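PixA inclusion body protein (Burkholderia cenocepacia, PDB 4LZK) is of unknown function but belongs to the PixA inclusion body protein family and may take part in forming bacterial inclusion bodies. Local coordinates at residues 27-30 with 31-34; 172-175 with 176-179. All blocks are in the same frame, centred on the assembly; numbering follows the deposited sequence.

Interaction 1: residues 27-30 with 31-34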
ATOM      1  N   ASP C  27       1.593   8.235 -17.384  1.00 13.94           N
ATOM      2  CA  ASP C  27       2.078   9.618 -17.106  1.00 14.66           C
ATOM      3  C   ASP C  27       2.949  10.082 -18.323  1.00 15.72           C
ATOM      4  O   ASP C  27       4.174   9.906 -18.372  1.00 14.68           O
ATOM      5  CB  ASP C  27       2.824   9.682 -15.798  1.00 17.13           C
ATOM      6  CG  ASP C  27       3.221  11.140 -15.356  1.00 18.50           C
ATOM      7  OD1 ASP C  27       3.136  12.077 -16.150  1.00 19.76           O
ATOM      8  OD2 ASP C  27       3.622  11.298 -14.192  1.00 23.79           O
ATOM      9  N   THR C  28       2.275  10.601 -19.325  1.00 15.94           N
ATOM     10  CA  THR C  28       2.904  10.932 -20.567  1.00 16.80           C
ATOM     11  C   THR C  28       3.909  12.060 -20.382  1.00 16.85           C
ATOM     12  O   THR C  28       4.919  12.089 -21.038  1.00 22.77           O
ATOM     13  CB  THR C  28       1.879  11.217 -21.700  1.00 17.49           C
ATOM     14  OG1 THR C  28       0.950  12.239 -21.298  1.00 17.42           O
ATOM     15  CG2 THR C  28       1.185   9.944 -22.079  1.00 18.31           C
ATOM     16  N   ASN C  29       3.634  13.014 -19.480  1.00 19.81           N
ATOM     17  CA  ASN C  29       4.611  14.075 -19.174  1.00 19.28           C
ATOM     18  C   ASN C  29       5.912  13.531 -18.607  1.00 19.58           C
ATOM     19  O   ASN C  29       6.998  13.994 -18.936  1.00 18.53           O
ATOM     20  CB  ASN C  29       4.007  15.113 -18.266  1.00 22.28           C
ATOM     21  CG  ASN C  29       2.980  15.987 -19.008  1.00 29.03           C
ATOM     22  OD1 ASN C  29       3.028  16.097 -20.229  1.00 28.04           O
ATOM     23  ND2 ASN C  29       2.046  16.579 -18.271  1.00 32.70           N
ATOM     24  N   TYR C  30       5.816  12.547 -17.752  1.00 17.13           N
ATOM     25  CA  TYR C  30       6.974  11.915 -17.218  1.00 22.09           C
ATOM     26  C   TYR C  30       7.791  11.211 -18.311  1.00 23.10           C
ATOM     27  O   TYR C  30       9.058  11.331 -18.363  1.00 22.41           O
ATOM     28  CB  TYR C  30       6.581  10.924 -16.134  1.00 26.63           C
ATOM     29  CG  TYR C  30       7.806  10.241 -15.615  1.00 38.32           C
ATOM     30  CD1 TYR C  30       8.921  11.001 -15.273  1.00 43.49           C
ATOM     31  CD2 TYR C  30       7.905   8.852 -15.541  1.00 42.71           C
ATOM     32  CE1 TYR C  30      10.079  10.406 -14.846  1.00 51.01           C
ATOM     33  CE2 TYR C  30       9.060   8.253 -15.100  1.00 51.69           C
ATOM     34  CZ  TYR C  30      10.146   9.039 -14.745  1.00 57.49           C
ATOM     35  OH  TYR C  30      11.328   8.487 -14.295  1.00 71.87           O
ATOM     36  N   ILE C  31       7.104  10.490 -19.204  1.00 19.39           N
ATOM     37  CA  ILE C  31       7.770   9.813 -20.300  1.00 21.77           C
ATOM     38  C   ILE C  31       8.530  10.790 -21.194  1.00 19.16           C
ATOM     39  O   ILE C  31       9.674  10.575 -21.589  1.00 20.66           O
ATOM     40  CB  ILE C  31       6.738   9.105 -21.247  1.00 22.20           C
ATOM     41  CG1 ILE C  31       5.864   8.107 -20.491  1.00 28.34           C
ATOM     42  CG2 ILE C  31       7.429   8.368 -22.346  1.00 22.02           C
ATOM     43  CD1 ILE C  31       6.617   7.316 -19.569  1.00 28.11           C
ATOM     44  N   LYS C  32       7.866  11.850 -21.546  1.00 18.18           N
ATOM     45  CA  LYS C  32       8.438  12.811 -22.478  1.00 20.35           C
ATOM     46  C   LYS C  32       9.696  13.452 -21.874  1.00 23.90           C
ATOM     47  O   LYS C  32      10.672  13.685 -22.599  1.00 24.79           O
ATOM     48  CB  LYS C  32       7.389  13.905 -22.841  1.00 21.41           C
ATOM     49  CG  LYS C  32       6.417  13.451 -23.898  1.00 23.44           C
ATOM     50  CD  LYS C  32       5.429  14.547 -24.372  1.00 25.79           C
ATOM     51  CE  LYS C  32       4.823  15.278 -23.220  1.00 26.00           C
ATOM     52  NZ  LYS C  32       3.722  16.248 -23.591  1.00 31.55           N
ATOM     53  N   ARG C  33       9.677  13.722 -20.573  1.00 23.99           N
ATOM     54  CA  ARG C  33      10.870  14.238 -19.877  1.00 26.70           C
ATOM     55  C   ARG C  33      11.983  13.189 -19.751  1.00 26.36           C
ATOM     56  O   ARG C  33      13.160  13.489 -19.872  1.00 25.28           O
ATOM     57  CB  ARG C  33      10.537  14.730 -18.451  1.00 27.36           C
ATOM     58  CG  ARG C  33       9.723  16.014 -18.393  1.00 32.29           C
ATOM     59  CD  ARG C  33       9.633  16.536 -16.967  1.00 33.17           C
ATOM     60  NE  ARG C  33       8.939  15.580 -16.122  1.00 37.68           N
ATOM     61  CZ  ARG C  33       7.634  15.561 -15.869  1.00 36.56           C
ATOM     62  NH1 ARG C  33       6.816  16.457 -16.434  1.00 37.29           N
ATOM     63  NH2 ARG C  33       7.159  14.629 -15.059  1.00 32.75           N
ATOM     64  N   SER C  34      11.628  11.970 -19.450  1.00 21.30           N
ATOM     65  CA  SER C  34      12.680  10.969 -19.207  1.00 24.02           C
ATOM     66  C   SER C  34      13.150  10.231 -20.478  1.00 22.74           C
ATOM     67  O   SER C  34      14.202   9.602 -20.435  1.00 21.91           O
ATOM     68  CB  SER C  34      12.246   9.989 -18.107  1.00 23.95           C
ATOM     69  OG  SER C  34      11.099   9.301 -18.554  1.00 29.15           O
TER
HETATM   70  O   HOH W   1       4.335  14.069 -14.065  1.00 27.54           O
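Tyr30 and Ser34 meet one turn apart on the short helix 28-34, with Asp27 as its N-cap. The helix is built from backbone bonds from each N-H to the carbonyl four residues earlier: Ile31 N to Asp27 O, Lys32 N to Thr28 O, Arg33 N to Asn29 O and Ser34 N to Tyr30 O. The cap bond runs from Tyr30 N to Asp27 OD1 at 3.2 Å. It reaches the oxygen from above the carboxylate plane.

The Tyr30 ring swings out with CG anti to the backbone N (chi1 178°). Ser34 OG lies over the centre of one ring face. Arg33 NH2 sits at the ring edge, and the Arg33 and Tyr30 side chains cross at about a right angle. The guanidinium plane is turned 44° from the ring. One guanidinium face lies on Asn29 O, which is 3.5 Å from Arg33 CZ. A bend at chi3 folds the arginine back along the helix. In the plane of the group, Arg33 NH2 donates a hydrogen bond to water 1, whose O is 3.0 Å away. The same water lies 2.9 Å from Asp27 OD2 and probably donates to it, though other acceptors compete for its protons. It thus links the cap to the arginine.

Asn29 and Lys32 run side by side and point the same way. Their bond, Lys32 NZ to Asn29 OD1 at 3.4 Å, is weak. The stronger partner of Lys32 is Asp95, in a salt bridge; Asp95 also bonds Thr28 OG1. Tyr30 OH hydrogen-bonds Tyr30 OH of the third subunit, so this helix takes part in the assembly.

At the last turn Tyr30 O accepts two bonds. Ser34 OG donates to Tyr30 O at 2.9 Å, from 37° above the carbonyl plane, beside the backbone bond from Ser34 N.

Interaction 2: residues 172-175 with 176-179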
ATOM      1  N   LYS C 172      -2.610  15.810 -33.655  1.00 55.70           N
ATOM      2  CA  LYS C 172      -1.679  14.837 -33.043  1.00 50.77           C
ATOM      3  C   LYS C 172      -0.399  14.680 -33.858  1.00 39.79           C
ATOM      4  O   LYS C 172      -0.449  14.734 -35.045  1.00 50.54           O
ATOM      5  CB  LYS C 172      -2.333  13.448 -32.907  1.00 51.44           C
ATOM      6  CG  LYS C 172      -3.745  13.466 -32.370  1.00 59.60           C
ATOM      7  CD  LYS C 172      -3.869  12.762 -31.022  1.00 63.58           C
ATOM      8  CE  LYS C 172      -5.298  12.272 -30.777  1.00 69.14           C
ATOM      9  NZ  LYS C 172      -5.848  11.418 -31.878  1.00 68.32           N
ATOM     10  N   SER C 173       0.747  14.486 -33.191  1.00 40.61           N
ATOM     11  CA  SER C 173       2.034  14.142 -33.838  1.00 32.32           C
ATOM     12  C   SER C 173       2.673  12.985 -33.042  1.00 26.24           C
ATOM     13  O   SER C 173       2.678  13.012 -31.839  1.00 25.43           O
ATOM     14  CB  SER C 173       3.043  15.319 -33.816  1.00 36.67           C
ATOM     15  OG  SER C 173       2.435  16.574 -33.552  1.00 45.45           O
ATOM     16  N   LEU C 174       3.258  12.027 -33.706  1.00 27.76           N
ATOM     17  CA  LEU C 174       3.972  10.948 -33.006  1.00 27.15           C
ATOM     18  C   LEU C 174       5.173  11.421 -32.191  1.00 28.30           C
ATOM     19  O   LEU C 174       6.094  12.029 -32.733  1.00 23.19           O
ATOM     20  CB  LEU C 174       4.395   9.882 -33.967  1.00 26.62           C
ATOM     21  CG  LEU C 174       5.107   8.662 -33.373  1.00 26.49           C
ATOM     22  CD1 LEU C 174       4.175   7.796 -32.508  1.00 23.37           C
ATOM     23  CD2 LEU C 174       5.757   7.868 -34.489  1.00 27.92           C
ATOM     24  N   PHE C 175       5.161  11.146 -30.889  1.00 21.02           N
ATOM     25  CA  PHE C 175       6.344  11.369 -30.110  1.00 21.69           C
ATOM     26  C   PHE C 175       7.235  10.126 -30.108  1.00 22.51           C
ATOM     27  O   PHE C 175       8.454  10.240 -30.277  1.00 22.75           O
ATOM     28  CB  PHE C 175       5.967  11.742 -28.706  1.00 21.53           C
ATOM     29  CG  PHE C 175       7.131  12.112 -27.819  1.00 23.31           C
ATOM     30  CD1 PHE C 175       7.684  13.398 -27.877  1.00 23.79           C
ATOM     31  CD2 PHE C 175       7.673  11.204 -26.910  1.00 21.14           C
ATOM     32  CE1 PHE C 175       8.727  13.763 -27.032  1.00 23.29           C
ATOM     33  CE2 PHE C 175       8.749  11.557 -26.093  1.00 23.99           C
ATOM     34  CZ  PHE C 175       9.286  12.834 -26.175  1.00 23.16           C
ATOM     35  N   GLY C 176       6.652   8.952 -29.815  1.00 19.86           N
ATOM     36  CA  GLY C 176       7.394   7.705 -29.849  1.00 21.17           C
ATOM     37  C   GLY C 176       6.587   6.435 -29.556  1.00 18.13           C
ATOM     38  O   GLY C 176       5.398   6.511 -29.228  1.00 17.61           O
ATOM     39  N   TYR C 177       7.243   5.288 -29.732  1.00 15.61           N
ATOM     40  CA  TYR C 177       6.642   4.012 -29.406  1.00 15.88           C
ATOM     41  C   TYR C 177       7.338   3.418 -28.189  1.00 14.52           C
ATOM     42  O   TYR C 177       8.552   3.403 -28.109  1.00 13.72           O
ATOM     43  CB  TYR C 177       6.661   3.026 -30.538  1.00 17.70           C
ATOM     44  CG  TYR C 177       5.993   3.499 -31.793  1.00 21.07           C
ATOM     45  CD1 TYR C 177       4.607   3.354 -31.959  1.00 24.75           C
ATOM     46  CD2 TYR C 177       6.751   4.088 -32.838  1.00 24.22           C
ATOM     47  CE1 TYR C 177       3.957   3.794 -33.114  1.00 26.64           C
ATOM     48  CE2 TYR C 177       6.127   4.514 -34.003  1.00 28.02           C
ATOM     49  CZ  TYR C 177       4.756   4.348 -34.161  1.00 28.60           C
ATOM     50  OH  TYR C 177       4.137   4.714 -35.329  1.00 27.18           O
ATOM     51  N   PHE C 178       6.556   2.944 -27.232  1.00 13.58           N
ATOM     52  CA  PHE C 178       7.061   2.560 -25.956  1.00 13.30           C
ATOM     53  C   PHE C 178       6.388   1.272 -25.490  1.00 14.55           C
ATOM     54  O   PHE C 178       5.386   0.901 -26.036  1.00 14.79           O
ATOM     55  CB  PHE C 178       6.721   3.626 -24.890  1.00 14.68           C
ATOM     56  CG  PHE C 178       7.310   4.963 -25.136  1.00 14.52           C
ATOM     57  CD1 PHE C 178       8.532   5.282 -24.678  1.00 15.20           C
ATOM     58  CD2 PHE C 178       6.589   5.929 -25.810  1.00 15.22           C
ATOM     59  CE1 PHE C 178       9.097   6.575 -24.858  1.00 16.33           C
ATOM     60  CE2 PHE C 178       7.117   7.201 -26.004  1.00 16.09           C
ATOM     61  CZ  PHE C 178       8.379   7.537 -25.527  1.00 17.02           C
ATOM     62  N   PHE C 179       7.044   0.517 -24.557  1.00 13.60           N
ATOM     63  CA  PHE C 179       6.409  -0.572 -23.908  1.00 13.08           C
ATOM     64  C   PHE C 179       6.782  -0.716 -22.457  1.00 12.31           C
ATOM     65  O   PHE C 179       7.883  -0.296 -22.036  1.00 12.47           O
ATOM     66  CB  PHE C 179       6.711  -1.878 -24.626  1.00 14.16           C
ATOM     67  CG  PHE C 179       8.064  -2.463 -24.303  1.00 13.30           C
ATOM     68  CD1 PHE C 179       9.174  -2.045 -24.983  1.00 14.72           C
ATOM     69  CD2 PHE C 179       8.196  -3.522 -23.391  1.00 14.61           C
ATOM     70  CE1 PHE C 179      10.444  -2.603 -24.704  1.00 16.26           C
ATOM     71  CE2 PHE C 179       9.454  -4.046 -23.103  1.00 15.31           C
ATOM     72  CZ  PHE C 179      10.579  -3.599 -23.803  1.00 14.90           C
TER
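Leu174 and Tyr177 touch along strand 172-186, next to a classic beta bulge at Phe175 and Gly176. Both bulge residues face Leu164 of strand 154-167 and form backbone bonds with it. The extra residue probably puts side chains three positions apart on the same side, giving two pairs.

The first pair makes a CH-pi contact. Leu174 CD1 stands over one face of the Tyr177 ring, 4.1 Å from its centroid and 19° off the normal. It is offset toward the rim. Leu174 CD2 reaches the hydroxyl end of the ring, 3.4 Å from Tyr177 CE2. The leucine has CG anti to its own N (chi1 -178°), which carries both methyls toward the tyrosine. The two side chains cross at about a right angle.

The second pair is apolar and meets at ring edges. Phe175 CD2 is 4.0 Å from Phe178 CZ. Each of these atoms lies in the plane of the other ring, so neither ring offers a face to the other. No hydrogen bond joins 172-175 to 176-179.

The strand is half of a beta hairpin with 154-167. Tyr177 also bonds through its backbone to Ser39 and Thr46, the latter in strand 46-47. Phe178 packs on Leu164. The two phenylalanines place this edge-to-edge pair against helix 28-34.

How the interactions relate
From the N terminus, strand 19-26 leads straight into interaction 1, on helix 28-34. Interaction 2 comes much later, on strand 172-186. Each lies within one continuous run of chain, so neither closes a long loop. They follow in series and do not nest or cross. Their centres are 11 Å apart, on the same side of the chain's centre. They touch directly: Ile31 CG2 packs on Phe178 CZ at 3.4 Å, and Lys32 CG on Phe175 CZ at 3.7 Å. The helix that follows a strand of one sheet is thereby tied to the other sheet, through the hairpin of strands 154-167 and 172-186.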